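Local coordinates for galectin (Xenopus laevis, PDB 3WUC), which probably binds beta-galactosides such as lactose, as a proto-type galectin of frog skin, at residues R27-L39 / I47-D59. Numbering follows the deposited sequence.
Sequences RIAKGTNRFAVDL and ICHCNPRFEYSVD. With GAL (beta-D-galactopyranose), chain D; GLC (alpha-D-glucopyranose), chain C.
Arg34 and Asn51 meet at the centre of a hydrogen-bond network that faces the bound galactose. Asn51 OD1 accepts three N-H groups. Arg34 NH1 reaches Asn51 OD1 at 3.0 Å from above the amide plane. Arg53 grips Asn51 OD1 side-on, with NE at 2.8 Å, also out of that plane, and with NH2 nearly along the C=O axis. The other end of the same amide is used too: Asn51 ND2 donates to Phe35 O at 2.7 Å. Both ends being tied, the rotation of the Asn51 amide is fixed.

The Arg34 guanidinium lies flat on one face of the Tyr56 ring in a cation-pi stack, planes 22° apart. The extended chain (chi2 180°, chi3 179°) runs along that face, CD making a CH-pi contact and the guanidinium following. NH1 and NH2 both donate to O3 of the galactose; NH2 and Tyr56 OH also bond Met3 O.

Galactose O4 sits between His49 NE2, at 2.8 Å, and Arg53 NH2, at 2.9 Å. Behind the imidazole, His49 ND1 donates to Asp38 OD1 at 2.6 Å, on the syn side of the carboxylate. This second-shell bond orients the imidazole and probably polarises it. Arg53 NH1 bonds glucose O3 at 2.6 Å and forms a salt bridge with Asp59 OD2. Glu76 bonds both sugars and Asn66 the galactose.

The backbones are paired antiparallel. Val37 and Cys50 exchange two N-H...O bonds, as do Leu39 and Cys48; opposite Leu39 the partner strand carries two residues, Ile47 and Cys48, a classic beta bulge. On the side away from the sugar, Pro52 CD lies over the centre of the Phe35 ring, a CH-pi contact.

Strands 36-39 and 45-53 form a beta hairpin of the galectin beta-sandwich. With its flanking loops it supplies Arg34, His49, Asn51, Arg53 and Tyr56 to the carbohydrate-recognition site, which Asn66, Trp73 and Glu76 help complete.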
loop_
_atom_site.group_PDB
_atom_site.type_symbol
_atom_site.label_atom_id
_atom_site.label_comp_id
_atom_site.label_asym_id
_atom_site.label_seq_id
_atom_site.Cartn_x
_atom_site.Cartn_y
_atom_site.Cartn_z
ATOM N N ARG B 27 0.495 5.954 -13.475
ATOM C CA ARG B 27 1.483 5.848 -14.536
ATOM C C ARG B 27 1.208 6.987 -15.563
ATOM O O ARG B 27 0.121 7.045 -16.150
ATOM C CB ARG B 27 1.478 4.493 -15.250
ATOM C CG ARG B 27 2.518 4.417 -16.343
ATOM C CD ARG B 27 2.661 3.002 -16.959
ATOM N NE ARG B 27 3.134 2.030 -15.947
ATOM C CZ ARG B 27 4.406 1.773 -15.595
ATOM N NH1 ARG B 27 5.472 2.340 -16.193
ATOM N NH2 ARG B 27 4.626 0.889 -14.624
ATOM N N ILE B 28 2.192 7.834 -15.772
ATOM C CA ILE B 28 2.044 8.984 -16.645
ATOM C C ILE B 28 1.944 8.464 -18.065
ATOM O O ILE B 28 2.726 7.555 -18.440
ATOM C CB ILE B 28 3.203 9.951 -16.525
ATOM C CG1 ILE B 28 3.312 10.484 -15.116
ATOM C CG2 ILE B 28 3.000 11.113 -17.535
ATOM C CD1 ILE B 28 4.666 11.042 -14.816
ATOM N N ALA B 29 0.939 8.952 -18.832
ATOM C CA ALA B 29 0.875 8.556 -20.234
ATOM C C ALA B 29 2.210 8.727 -21.018
ATOM O O ALA B 29 2.860 9.777 -20.987
ATOM C CB ALA B 29 -0.219 9.359 -20.870
ATOM N N LYS B 30 2.555 7.677 -21.766
ATOM C CA LYS B 30 3.811 7.668 -22.537
ATOM C C LYS B 30 3.749 8.745 -23.618
ATOM O O LYS B 30 2.738 8.901 -24.302
ATOM C CB LYS B 30 4.106 6.297 -23.191
ATOM C CG LYS B 30 5.380 6.270 -24.085
ATOM C CD LYS B 30 6.708 6.378 -23.301
ATOM C CE LYS B 30 7.155 7.813 -22.924
ATOM N NZ LYS B 30 8.050 8.611 -23.843
ATOM N N GLY B 31 4.795 9.536 -23.660
ATOM C CA GLY B 31 5.021 10.501 -24.743
ATOM C C GLY B 31 4.169 11.747 -24.562
ATOM O O GLY B 31 4.147 12.641 -25.406
ATOM N N THR B 32 3.543 11.896 -23.400
ATOM C CA THR B 32 2.525 12.926 -23.237
ATOM C C THR B 32 3.130 14.287 -23.035
ATOM O O THR B 32 4.301 14.430 -22.621
ATOM C CB THR B 32 1.638 12.609 -22.020
ATOM O OG1 THR B 32 0.451 13.406 -22.091
ATOM C CG2 THR B 32 2.375 12.913 -20.731
ATOM N N ASN B 33 2.358 15.343 -23.369
ATOM C CA ASN B 33 2.873 16.667 -23.176
ATOM C C ASN B 33 2.786 17.217 -21.740
ATOM O O ASN B 33 3.402 18.165 -21.377
ATOM C CB ASN B 33 2.315 17.645 -24.209
ATOM C CG ASN B 33 0.819 17.788 -24.165
ATOM O OD1 ASN B 33 0.082 17.206 -23.336
ATOM N ND2 ASN B 33 0.313 18.505 -25.166
ATOM N N ARG B 34 1.838 16.662 -20.970
ATOM C CA ARG B 34 1.522 17.178 -19.649
ATOM C C ARG B 34 0.530 16.195 -19.025
ATOM O O ARG B 34 -0.139 15.394 -19.736
ATOM C CB ARG B 34 0.931 18.590 -19.723
ATOM C CG ARG B 34 -0.471 18.655 -20.277
ATOM C CD ARG B 34 -0.910 20.079 -20.285
ATOM N NE ARG B 34 -2.249 20.263 -20.823
ATOM C CZ ARG B 34 -3.206 20.950 -20.252
ATOM N NH1 ARG B 34 -3.102 21.612 -19.093
ATOM N NH2 ARG B 34 -4.376 21.039 -20.949
ATOM N N PHE B 35 0.464 16.261 -17.693
ATOM C CA PHE B 35 -0.540 15.494 -16.930
ATOM C C PHE B 35 -1.001 16.289 -15.760
ATOM O O PHE B 35 -0.395 17.275 -15.328
ATOM C CB PHE B 35 -0.005 14.108 -16.532
ATOM C CG PHE B 35 0.960 14.078 -15.358
ATOM C CD1 PHE B 35 2.280 14.324 -15.552
ATOM C CD2 PHE B 35 0.488 13.812 -14.106
ATOM C CE1 PHE B 35 3.186 14.253 -14.461
ATOM C CE2 PHE B 35 1.327 13.800 -13.003
ATOM C CZ PHE B 35 2.653 14.026 -13.191
ATOM N N ALA B 36 -2.118 15.944 -15.138
ATOM C CA ALA B 36 -2.609 16.692 -14.026
ATOM C C ALA B 36 -3.308 15.837 -13.017
ATOM O O ALA B 36 -3.972 14.823 -13.409
ATOM C CB ALA B 36 -3.616 17.769 -14.474
ATOM N N VAL B 37 -3.214 16.278 -11.772
ATOM C CA VAL B 37 -4.068 15.788 -10.672
ATOM C C VAL B 37 -4.743 17.016 -10.091
ATOM O O VAL B 37 -4.138 18.038 -9.787
ATOM C CB VAL B 37 -3.267 15.068 -9.547
ATOM C CG1 VAL B 37 -4.255 14.592 -8.481
ATOM C CG2 VAL B 37 -2.522 13.892 -10.097
ATOM N N ASP B 38 -6.082 16.975 -10.058
ATOM C CA ASP B 38 -6.926 18.071 -9.656
ATOM C C ASP B 38 -7.714 17.718 -8.422
ATOM O O ASP B 38 -8.235 16.592 -8.249
ATOM C CB ASP B 38 -7.995 18.359 -10.706
ATOM C CG ASP B 38 -7.450 18.826 -12.027
ATOM O OD1 ASP B 38 -6.364 19.484 -12.063
ATOM O OD2 ASP B 38 -8.112 18.569 -13.051
ATOM N N LEU B 39 -7.803 18.645 -7.534
ATOM C CA LEU B 39 -8.540 18.567 -6.274
ATOM C C LEU B 39 -9.497 19.699 -6.102
ATOM O O LEU B 39 -9.131 20.876 -6.339
ATOM C CB LEU B 39 -7.566 18.489 -5.054
ATOM C CG LEU B 39 -6.628 17.278 -4.991
ATOM C CD1 LEU B 39 -5.396 17.367 -5.895
ATOM C CD2 LEU B 39 -6.225 17.242 -3.540
ATOM N N ILE B 47 -9.488 23.683 -5.940
ATOM C CA ILE B 47 -8.590 24.333 -4.979
ATOM C C ILE B 47 -7.144 24.064 -5.367
ATOM O O ILE B 47 -6.311 24.915 -5.004
ATOM C CB ILE B 47 -8.869 23.912 -3.497
ATOM C CG1 ILE B 47 -8.340 24.876 -2.498
ATOM C CG2 ILE B 47 -8.469 22.457 -3.223
ATOM C CD1 ILE B 47 -9.110 26.187 -2.477
ATOM N N CYS B 48 -6.870 22.959 -6.063
ATOM C CA CYS B 48 -5.526 22.723 -6.538
ATOM C C CYS B 48 -5.537 21.916 -7.810
ATOM O O CYS B 48 -5.945 20.763 -7.810
ATOM C CB CYS B 48 -4.720 22.031 -5.435
ATOM S SG CYS B 48 -2.951 21.835 -5.915
ATOM N N HIS B 49 -5.120 22.531 -8.906
ATOM C CA HIS B 49 -4.824 21.875 -10.173
ATOM C C HIS B 49 -3.321 21.770 -10.274
ATOM O O HIS B 49 -2.679 22.794 -10.259
ATOM C CB HIS B 49 -5.360 22.758 -11.307
ATOM C CG HIS B 49 -4.874 22.452 -12.701
ATOM N ND1 HIS B 49 -5.255 21.360 -13.450
ATOM C CD2 HIS B 49 -4.115 23.191 -13.558
ATOM C CE1 HIS B 49 -4.757 21.423 -14.660
ATOM N NE2 HIS B 49 -4.071 22.537 -14.757
ATOM N N CYS B 50 -2.765 20.553 -10.226
ATOM C CA CYS B 50 -1.301 20.309 -10.214
ATOM C C CYS B 50 -0.992 19.703 -11.555
ATOM O O CYS B 50 -1.356 18.590 -11.854
ATOM C CB CYS B 50 -0.989 19.343 -9.085
ATOM S SG CYS B 50 0.749 18.914 -9.022
ATOM N N ASN B 51 -0.294 20.493 -12.390
ATOM C CA ASN B 51 -0.147 20.221 -13.751
ATOM C C ASN B 51 1.334 20.199 -14.238
ATOM O O ASN B 51 1.835 21.150 -14.831
ATOM C CB ASN B 51 -0.966 21.220 -14.570
ATOM C CG ASN B 51 -1.055 20.920 -16.084
ATOM O OD1 ASN B 51 -1.143 21.938 -16.864
ATOM N ND2 ASN B 51 -1.007 19.664 -16.542
ATOM N N PRO B 52 2.045 19.112 -13.970
ATOM C CA PRO B 52 3.369 19.059 -14.562
ATOM C C PRO B 52 3.321 19.008 -16.086
ATOM O O PRO B 52 2.595 18.258 -16.684
ATOM C CB PRO B 52 3.955 17.773 -13.952
ATOM C CG PRO B 52 3.146 17.457 -12.698
ATOM C CD PRO B 52 1.756 17.941 -13.145
ATOM N N ARG B 53 4.101 19.925 -16.724
ATOM C CA ARG B 53 4.163 20.096 -18.164
ATOM C C ARG B 53 5.543 19.735 -18.679
ATOM O O ARG B 53 6.533 20.402 -18.323
ATOM C CB ARG B 53 3.927 21.522 -18.548
ATOM C CG ARG B 53 2.449 21.899 -18.198
ATOM C CD ARG B 53 2.180 23.411 -18.215
ATOM N NE ARG B 53 0.744 23.674 -18.002
ATOM C CZ ARG B 53 0.106 24.804 -18.369
ATOM N NH1 ARG B 53 0.800 25.841 -18.907
ATOM N NH2 ARG B 53 -1.172 24.906 -18.159
ATOM N N PHE B 54 5.541 18.685 -19.469
ATOM C CA PHE B 54 6.763 18.306 -20.212
ATOM C C PHE B 54 7.050 19.415 -21.271
ATOM O O PHE B 54 8.151 19.988 -21.308
ATOM C CB PHE B 54 6.653 16.888 -20.809
ATOM C CG PHE B 54 6.474 15.848 -19.787
ATOM C CD1 PHE B 54 7.559 15.359 -19.097
ATOM C CD2 PHE B 54 5.202 15.362 -19.483
ATOM C CE1 PHE B 54 7.402 14.349 -18.138
ATOM C CE2 PHE B 54 5.046 14.373 -18.520
ATOM C CZ PHE B 54 6.181 13.869 -17.867
ATOM N N GLU B 55 6.080 19.673 -22.115
ATOM C CA GLU B 55 6.087 20.820 -23.027
ATOM C C GLU B 55 4.665 21.221 -23.376
ATOM O O GLU B 55 3.985 20.518 -24.079
ATOM C CB GLU B 55 6.890 20.435 -24.295
ATOM C CG GLU B 55 7.684 21.581 -24.882
ATOM C CD GLU B 55 8.728 21.123 -25.892
ATOM O OE1 GLU B 55 8.498 21.367 -27.097
ATOM O OE2 GLU B 55 9.756 20.499 -25.492
ATOM N N TYR B 56 4.243 22.371 -22.881
ATOM C CA TYR B 56 2.920 22.885 -23.144
ATOM C C TYR B 56 2.954 24.363 -22.998
ATOM O O TYR B 56 3.486 24.906 -22.045
ATOM C CB TYR B 56 1.918 22.224 -22.184
ATOM C CG TYR B 56 0.494 22.596 -22.385
ATOM C CD1 TYR B 56 -0.291 21.835 -23.223
ATOM C CD2 TYR B 56 -0.053 23.687 -21.727
ATOM C CE1 TYR B 56 -1.581 22.178 -23.423
ATOM C CE2 TYR B 56 -1.376 24.058 -21.912
ATOM C CZ TYR B 56 -2.127 23.254 -22.760
ATOM O OH TYR B 56 -3.424 23.500 -23.033
ATOM N N SER B 57 2.335 25.072 -23.943
ATOM C CA SER B 57 2.325 26.506 -23.928
ATOM C C SER B 57 3.766 27.011 -23.878
ATOM O O SER B 57 4.625 26.435 -24.550
ATOM C CB SER B 57 1.429 27.076 -22.819
ATOM O OG SER B 57 1.439 28.504 -22.768
ATOM N N VAL B 58 4.052 28.006 -23.055
ATOM C CA VAL B 58 5.414 28.503 -22.891
ATOM C C VAL B 58 6.280 27.672 -21.923
ATOM O O VAL B 58 7.405 28.044 -21.579
ATOM C CB VAL B 58 5.391 29.974 -22.349
ATOM C CG1 VAL B 58 4.673 30.881 -23.347
ATOM C CG2 VAL B 58 4.679 30.040 -21.002
ATOM N N ASP B 59 5.751 26.553 -21.438
ATOM C CA ASP B 59 6.337 25.825 -20.337
ATOM C C ASP B 59 6.978 24.521 -20.779
ATOM O O ASP B 59 6.396 23.717 -21.528
ATOM C CB ASP B 59 5.239 25.492 -19.328
ATOM C CG ASP B 59 4.633 26.721 -18.764
ATOM O OD1 ASP B 59 5.367 27.607 -18.241
ATOM O OD2 ASP B 59 3.391 26.816 -18.828
HETATM C C1 GAL D . -4.395 26.437 -19.371
HETATM C C2 GAL D . -4.641 25.008 -19.774
HETATM C C3 GAL D . -5.502 24.305 -18.749
HETATM C C4 GAL D . -4.893 24.498 -17.365
HETATM C C5 GAL D . -4.674 26.009 -17.127
HETATM C C6 GAL D . -4.034 26.232 -15.772
HETATM O O2 GAL D . -5.384 25.057 -21.018
HETATM O O3 GAL D . -5.752 22.976 -19.115
HETATM O O4 GAL D . -3.680 23.713 -17.235
HETATM O O5 GAL D . -3.780 26.491 -18.117
HETATM O O6 GAL D . -3.732 27.596 -15.532
HETATM C C1 GLC C . -1.827 30.650 -21.363
HETATM C C2 GLC C . -1.040 29.852 -20.311
HETATM C C3 GLC C . -1.592 28.420 -20.330
HETATM C C4 GLC C . -3.113 28.300 -20.181
HETATM C C5 GLC C . -3.804 29.213 -21.206
HETATM C C6 GLC C . -5.309 29.290 -20.926
HETATM O O1 GLC C . -1.462 30.061 -22.585
HETATM O O2 GLC C . 0.330 29.832 -20.649
HETATM O O3 GLC C . -0.990 27.766 -19.190
HETATM O O4 GLC C . -3.500 26.917 -20.367
HETATM O O5 GLC C . -3.225 30.543 -21.155
HETATM O O6 GLC C . -5.826 29.679 -19.615
#